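Local coordinates for gamma-butyrobetaine hydroxylase-like N-terminal domain-containing protein (Acidithiobacillus ferrooxidans, PDB 3LUU) that is of unknown function but binds zinc and belongs to the gamma-butyrobetaine hydroxylase N-terminal-like family of small domains, at residues L10-L15 against M21-A26; V67-V72 against V77-S82. All blocks are in the same frame, centred on the assembly; numbering follows the deposited sequence.

Contact 1: L10-L15 against M21-A26; sequences LEIRPL and MEVDWA
The guanidinium of Arg13 has three carboxylates at its edge, all near its plane: Glu22 and Asp24 from 21-26, and Glu11 from its own strand. The other flat group, the Trp25 ring, has Val23 CG1 over one face, 3.5 Å above the ring plane and offset toward the rim; Arg96 makes a cation-pi contact with this ring, and Ser31 bonds its NE1. Asp24 is taken end-on, with NH1 of Arg13 2.9 Å from OD2 of Asp24 and NH2 of Arg13 2.8 Å from OD1 of Asp24; both oxygens are met from above the carboxylate plane, the two flat groups being turned 49° apart. Glu22 is taken side-on by a single oxygen: Arg13 NE reaches OE1 of Glu22 at 2.9 Å on its anti lone pair, and Arg13 NH2 reaches the same OE1 from above the carboxylate plane. Here the planes stand almost perpendicular, at 87°. Arg13 NH1 also bonds OE2 of Glu11 at 2.8 Å. A bend at chi3 (-65°) carries the arginine head across to the Glu22 and Asp24 side chains, and five bonds fix its rotation. The positive charge probably keeps the three acids ionised and offsets the closeness of Glu11 and Asp24. Arg32 holds the other oxygen of Glu22, and Thr30 also bonds OD1 of Asp24, so the network runs on to strand 30-34.

Beneath it the backbones pair: Arg13 and Glu22 exchange two bonds, Asp24 N donates to Glu11 O, and Leu10 N meets Asp24 O at 2.7 Å. On the other face Ile12 CG2 lies beside CG of Met21, a selenomethionine, at 3.8 Å. This is the first beta hairpin of a three-stranded antiparallel sheet, salt-bridged on the Arg13 face and apolar on the Ile12 and Met21 face.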
loop_
_atom_site.group_PDB
_atom_site.type_symbol
_atom_site.label_atom_id
_atom_site.label_comp_id
_atom_site.label_asym_id
_atom_site.label_seq_id
_atom_site.Cartn_x
_atom_site.Cartn_y
_atom_site.Cartn_z
ATOM N N LEU A 10 -0.036 2.330 -13.015
ATOM C CA LEU A 10 0.981 2.415 -14.058
ATOM C C LEU A 10 2.375 2.029 -13.539
ATOM O O LEU A 10 3.171 1.414 -14.252
ATOM C CB LEU A 10 0.990 3.846 -14.619
ATOM C CG LEU A 10 -0.345 4.377 -15.177
ATOM C CD1 LEU A 10 -0.247 5.872 -15.535
ATOM C CD2 LEU A 10 -0.746 3.560 -16.389
ATOM N N GLU A 11 2.684 2.391 -12.292
ATOM C CA GLU A 11 3.978 2.046 -11.698
ATOM C C GLU A 11 3.871 2.164 -10.194
ATOM O O GLU A 11 3.081 2.978 -9.689
ATOM C CB GLU A 11 5.054 3.014 -12.202
ATOM C CG GLU A 11 6.476 2.772 -11.708
ATOM C CD GLU A 11 7.477 3.661 -12.429
ATOM O OE1 GLU A 11 7.710 3.390 -13.615
ATOM O OE2 GLU A 11 8.001 4.638 -11.826
ATOM N N ILE A 12 4.661 1.347 -9.495
ATOM C CA ILE A 12 4.703 1.317 -8.033
ATOM C C ILE A 12 6.163 1.507 -7.582
ATOM O O ILE A 12 7.071 0.847 -8.085
ATOM C CB ILE A 12 4.149 -0.034 -7.479
ATOM C CG1 ILE A 12 2.697 -0.252 -7.926
ATOM C CG2 ILE A 12 4.230 -0.075 -5.927
ATOM C CD1 ILE A 12 2.576 -0.930 -9.298
ATOM N N ARG A 13 6.383 2.409 -6.649
ATOM C CA ARG A 13 7.723 2.723 -6.173
ATOM C C ARG A 13 7.715 2.703 -4.666
ATOM O O ARG A 13 7.402 3.708 -4.050
ATOM C CB ARG A 13 8.157 4.116 -6.628
ATOM C CG ARG A 13 8.315 4.218 -8.108
ATOM C CD ARG A 13 8.634 5.631 -8.492
ATOM N NE ARG A 13 7.542 6.571 -8.207
ATOM C CZ ARG A 13 6.494 6.797 -9.004
ATOM N NH1 ARG A 13 6.343 6.139 -10.147
ATOM N NH2 ARG A 13 5.585 7.693 -8.650
ATOM N N PRO A 14 8.122 1.588 -4.062
ATOM C CA PRO A 14 8.283 1.623 -2.615
ATOM C C PRO A 14 9.619 2.279 -2.225
ATOM O O PRO A 14 10.695 1.788 -2.603
ATOM C CB PRO A 14 8.217 0.153 -2.218
ATOM C CG PRO A 14 8.575 -0.614 -3.427
ATOM C CD PRO A 14 8.373 0.261 -4.638
ATOM N N LEU A 15 9.545 3.401 -1.504
ATOM C CA LEU A 15 10.716 4.229 -1.176
ATOM C C LEU A 15 11.145 3.970 0.264
ATOM O O LEU A 15 10.489 4.386 1.208
ATOM C CB LEU A 15 10.412 5.711 -1.421
ATOM C CG LEU A 15 9.975 6.145 -2.845
ATOM C CD1 LEU A 15 9.371 7.561 -2.825
ATOM C CD2 LEU A 15 11.160 6.029 -3.859
HETATM N N MSE A 21 5.107 4.458 -0.138
HETATM C CA MSE A 21 4.916 3.732 -1.398
HETATM C C MSE A 21 4.151 4.644 -2.349
HETATM O O MSE A 21 3.035 5.095 -2.030
HETATM C CB MSE A 21 4.185 2.391 -1.219
HETATM C CG MSE A 21 4.357 1.456 -2.446
HETATM SE SE MSE A 21 3.416 -0.171 -2.175
HETATM C CE MSE A 21 1.561 0.345 -2.114
ATOM N N GLU A 22 4.763 4.940 -3.483
ATOM C CA GLU A 22 4.126 5.742 -4.517
ATOM C C GLU A 22 3.502 4.821 -5.540
ATOM O O GLU A 22 4.073 3.795 -5.884
ATOM C CB GLU A 22 5.137 6.637 -5.202
ATOM C CG GLU A 22 5.788 7.628 -4.263
ATOM C CD GLU A 22 6.483 8.748 -5.006
ATOM O OE1 GLU A 22 7.036 8.480 -6.082
ATOM O OE2 GLU A 22 6.529 9.880 -4.524
ATOM N N VAL A 23 2.318 5.180 -5.997
ATOM C CA VAL A 23 1.629 4.455 -7.069
ATOM C C VAL A 23 1.088 5.500 -8.039
ATOM O O VAL A 23 0.378 6.411 -7.637
ATOM C CB VAL A 23 0.442 3.608 -6.566
ATOM C CG1 VAL A 23 -0.183 2.833 -7.777
ATOM C CG2 VAL A 23 0.862 2.672 -5.428
ATOM N N ASP A 24 1.489 5.383 -9.291
ATOM C CA ASP A 24 0.990 6.237 -10.355
ATOM C C ASP A 24 -0.228 5.542 -10.928
ATOM O O ASP A 24 -0.177 4.345 -11.231
ATOM C CB ASP A 24 1.995 6.360 -11.471
ATOM C CG ASP A 24 3.214 7.186 -11.111
ATOM O OD1 ASP A 24 3.227 8.045 -10.192
ATOM O OD2 ASP A 24 4.186 6.968 -11.829
ATOM N N TRP A 25 -1.308 6.304 -11.100
ATOM C CA TRP A 25 -2.587 5.753 -11.560
ATOM C C TRP A 25 -2.930 6.355 -12.909
ATOM O O TRP A 25 -2.386 7.398 -13.255
ATOM C CB TRP A 25 -3.683 6.131 -10.580
ATOM C CG TRP A 25 -3.491 5.669 -9.163
ATOM C CD1 TRP A 25 -3.139 6.443 -8.106
ATOM C CD2 TRP A 25 -3.666 4.348 -8.657
ATOM N NE1 TRP A 25 -3.089 5.686 -6.963
ATOM C CE2 TRP A 25 -3.404 4.391 -7.279
ATOM C CE3 TRP A 25 -4.006 3.124 -9.237
ATOM C CZ2 TRP A 25 -3.519 3.249 -6.447
ATOM C CZ3 TRP A 25 -4.123 2.003 -8.428
ATOM C CH2 TRP A 25 -3.862 2.073 -7.041
ATOM N N ALA A 26 -3.868 5.737 -13.618
ATOM C CA ALA A 26 -4.243 6.164 -14.981
ATOM C C ALA A 26 -5.015 7.509 -15.055
ATOM O O ALA A 26 -5.029 8.133 -16.113
ATOM C CB ALA A 26 -5.002 5.063 -15.674
#

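Contact 2: V67-V72 against V77-S82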
loop_
_atom_site.group_PDB
_atom_site.type_symbol
_atom_site.label_atom_id
_atom_site.label_comp_id
_atom_site.label_asym_id
_atom_site.label_seq_id
_atom_site.Cartn_x
_atom_site.Cartn_y
_atom_site.Cartn_z
ATOM N N VAL A 67 9.099 -4.435 2.979
ATOM C CA VAL A 67 10.309 -5.095 2.506
ATOM C C VAL A 67 10.164 -5.631 1.087
ATOM O O VAL A 67 11.152 -5.681 0.352
ATOM C CB VAL A 67 10.799 -6.146 3.501
ATOM C CG1 VAL A 67 11.149 -5.440 4.805
ATOM C CG2 VAL A 67 9.789 -7.236 3.720
ATOM N N GLU A 68 8.940 -5.980 0.678
ATOM C CA GLU A 68 8.685 -6.416 -0.675
ATOM C C GLU A 68 7.248 -6.201 -1.071
ATOM O O GLU A 68 6.367 -6.223 -0.239
ATOM C CB GLU A 68 9.030 -7.902 -0.812
ATOM C CG GLU A 68 9.441 -8.251 -2.231
ATOM C CD GLU A 68 10.041 -9.630 -2.356
ATOM O OE1 GLU A 68 10.221 -10.322 -1.322
ATOM O OE2 GLU A 68 10.322 -10.021 -3.513
ATOM N N VAL A 69 7.047 -5.973 -2.359
ATOM C CA VAL A 69 5.749 -5.741 -2.973
ATOM C C VAL A 69 5.652 -6.794 -4.084
ATOM O O VAL A 69 6.478 -6.795 -5.002
ATOM C CB VAL A 69 5.671 -4.319 -3.577
ATOM C CG1 VAL A 69 4.396 -4.145 -4.365
ATOM C CG2 VAL A 69 5.798 -3.236 -2.475
ATOM N N VAL A 70 4.672 -7.705 -3.975
ATOM C CA VAL A 70 4.522 -8.829 -4.892
ATOM C C VAL A 70 3.131 -8.748 -5.550
ATOM O O VAL A 70 2.111 -8.708 -4.867
ATOM C CB VAL A 70 4.680 -10.170 -4.141
ATOM C CG1 VAL A 70 4.529 -11.357 -5.094
ATOM C CG2 VAL A 70 6.040 -10.232 -3.443
ATOM N N PRO A 71 3.076 -8.717 -6.878
ATOM C CA PRO A 71 1.768 -8.622 -7.506
ATOM C C PRO A 71 0.977 -9.899 -7.309
ATOM O O PRO A 71 1.551 -10.999 -7.310
ATOM C CB PRO A 71 2.072 -8.432 -8.989
ATOM C CG PRO A 71 3.518 -8.285 -9.127
ATOM C CD PRO A 71 4.183 -8.667 -7.844
ATOM N N VAL A 72 -0.326 -9.740 -7.124
ATOM C CA VAL A 72 -1.233 -10.857 -6.925
ATOM C C VAL A 72 -2.216 -10.745 -8.083
ATOM O O VAL A 72 -3.037 -9.820 -8.146
ATOM C CB VAL A 72 -1.902 -10.797 -5.539
ATOM C CG1 VAL A 72 -2.997 -11.887 -5.397
ATOM C CG2 VAL A 72 -0.834 -10.920 -4.423
ATOM N N VAL A 77 -1.769 -6.386 -4.790
ATOM C CA VAL A 77 -0.387 -6.631 -4.399
ATOM C C VAL A 77 -0.370 -7.181 -2.956
ATOM O O VAL A 77 -1.206 -6.828 -2.115
ATOM C CB VAL A 77 0.578 -5.375 -4.447
ATOM C CG1 VAL A 77 1.059 -5.096 -5.866
ATOM C CG2 VAL A 77 -0.026 -4.123 -3.726
ATOM N N GLN A 78 0.604 -8.037 -2.700
ATOM C CA GLN A 78 0.866 -8.548 -1.380
ATOM C C GLN A 78 2.026 -7.704 -0.860
ATOM O O GLN A 78 3.083 -7.603 -1.518
ATOM C CB GLN A 78 1.295 -10.001 -1.479
ATOM C CG GLN A 78 1.567 -10.677 -0.145
ATOM C CD GLN A 78 2.206 -12.060 -0.297
ATOM O OE1 GLN A 78 3.110 -12.289 -1.143
ATOM N NE2 GLN A 78 1.779 -12.975 0.547
ATOM N N LEU A 79 1.856 -7.110 0.307
ATOM C CA LEU A 79 2.949 -6.340 0.913
ATOM C C LEU A 79 3.571 -7.185 2.029
ATOM O O LEU A 79 2.859 -7.786 2.839
ATOM C CB LEU A 79 2.472 -4.994 1.443
ATOM C CG LEU A 79 1.787 -4.028 0.487
ATOM C CD1 LEU A 79 1.608 -2.694 1.165
ATOM C CD2 LEU A 79 2.550 -3.926 -0.835
ATOM N N HIS A 80 4.893 -7.294 2.025
ATOM C CA HIS A 80 5.632 -7.949 3.110
ATOM C C HIS A 80 6.253 -6.868 3.986
ATOM O O HIS A 80 6.963 -5.986 3.489
ATOM C CB HIS A 80 6.720 -8.866 2.567
ATOM C CG HIS A 80 6.195 -9.972 1.721
ATOM N ND1 HIS A 80 6.174 -11.280 2.145
ATOM C CD2 HIS A 80 5.626 -9.960 0.496
ATOM C CE1 HIS A 80 5.631 -12.030 1.205
ATOM N NE2 HIS A 80 5.296 -11.256 0.194
ATOM N N PHE A 81 5.985 -6.950 5.276
ATOM C CA PHE A 81 6.401 -5.935 6.221
ATOM C C PHE A 81 7.555 -6.420 7.099
ATOM O O PHE A 81 7.795 -7.629 7.247
ATOM C CB PHE A 81 5.218 -5.515 7.104
ATOM C CG PHE A 81 4.109 -4.814 6.353
ATOM C CD1 PHE A 81 4.194 -3.457 6.073
ATOM C CD2 PHE A 81 2.963 -5.497 5.987
ATOM C CE1 PHE A 81 3.154 -2.797 5.404
ATOM C CE2 PHE A 81 1.924 -4.852 5.315
ATOM C CZ PHE A 81 2.033 -3.491 5.026
ATOM N N SER A 82 8.267 -5.455 7.671
ATOM C CA SER A 82 9.464 -5.729 8.453
ATOM C C SER A 82 9.170 -6.309 9.856
ATOM O O SER A 82 10.067 -6.833 10.496
ATOM C CB SER A 82 10.312 -4.464 8.523
ATOM O OG SER A 82 9.658 -3.471 9.275
#
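A classic beta bulge marks one end of this antiparallel hairpin, where Val67 and Glu68 both face His80. Val67 N donates to O of His80 at 2.7 Å, while the bond from Glu68 N to that same oxygen is weak at 3.4 Å. Beyond the bulge the pairing is regular: His80 N donates to Glu68 O, and Val70 and Gln78 exchange two bonds.

On the Val69 face, Val69 CG2 packs alongside CD2 of Leu79 at 3.7 Å, the two side chains pointing the same way, and Val69 CG1 meets CG1 of Val77 at 3.8 Å. Leu79 and Val77 continue this layer onto helices 35-40 and 92-98 respectively.

The other face is mixed. A chi1 of -61° stands the His80 ring off the sheet, leaning back toward Gln78, with Glu68 O near its CD2 edge, in the ring plane, and Val70 CG2 3.9 Å from NE2 of His80. That nitrogen makes a weak bond to OE1 of Gln78, two residues earlier on its own strand. Val72 CG2 rests against CB of Gln78 at 3.7 Å. Backbone bonds thus provide the polar grip between the strands, and the side chains add mainly van der Waals contact; no ion pair joins the two segments.

Contact 1 closes before contact 2 opens along the chain, and each is the first hairpin of its own three-stranded antiparallel sheet, 9-15, 20-25 and 30-34 in one and 66-72, 76-81 and 89-91 in the other. Their centres lie about 13 Å apart. The apolar faces meet: Met21 SE and Pro14 CG each come within 3.9 Å of Val69 CG2, and Met21 SE lies 4.1 Å from Leu79 CD2. Helix 35-40 shares this junction, since its Leu38 touches both Met21 and Leu79. The same helix carries zinc ligand His37, with Glu41 just beyond and Glu101 completing the protein ligands, so both hairpins pack against the element bearing part of the metal site.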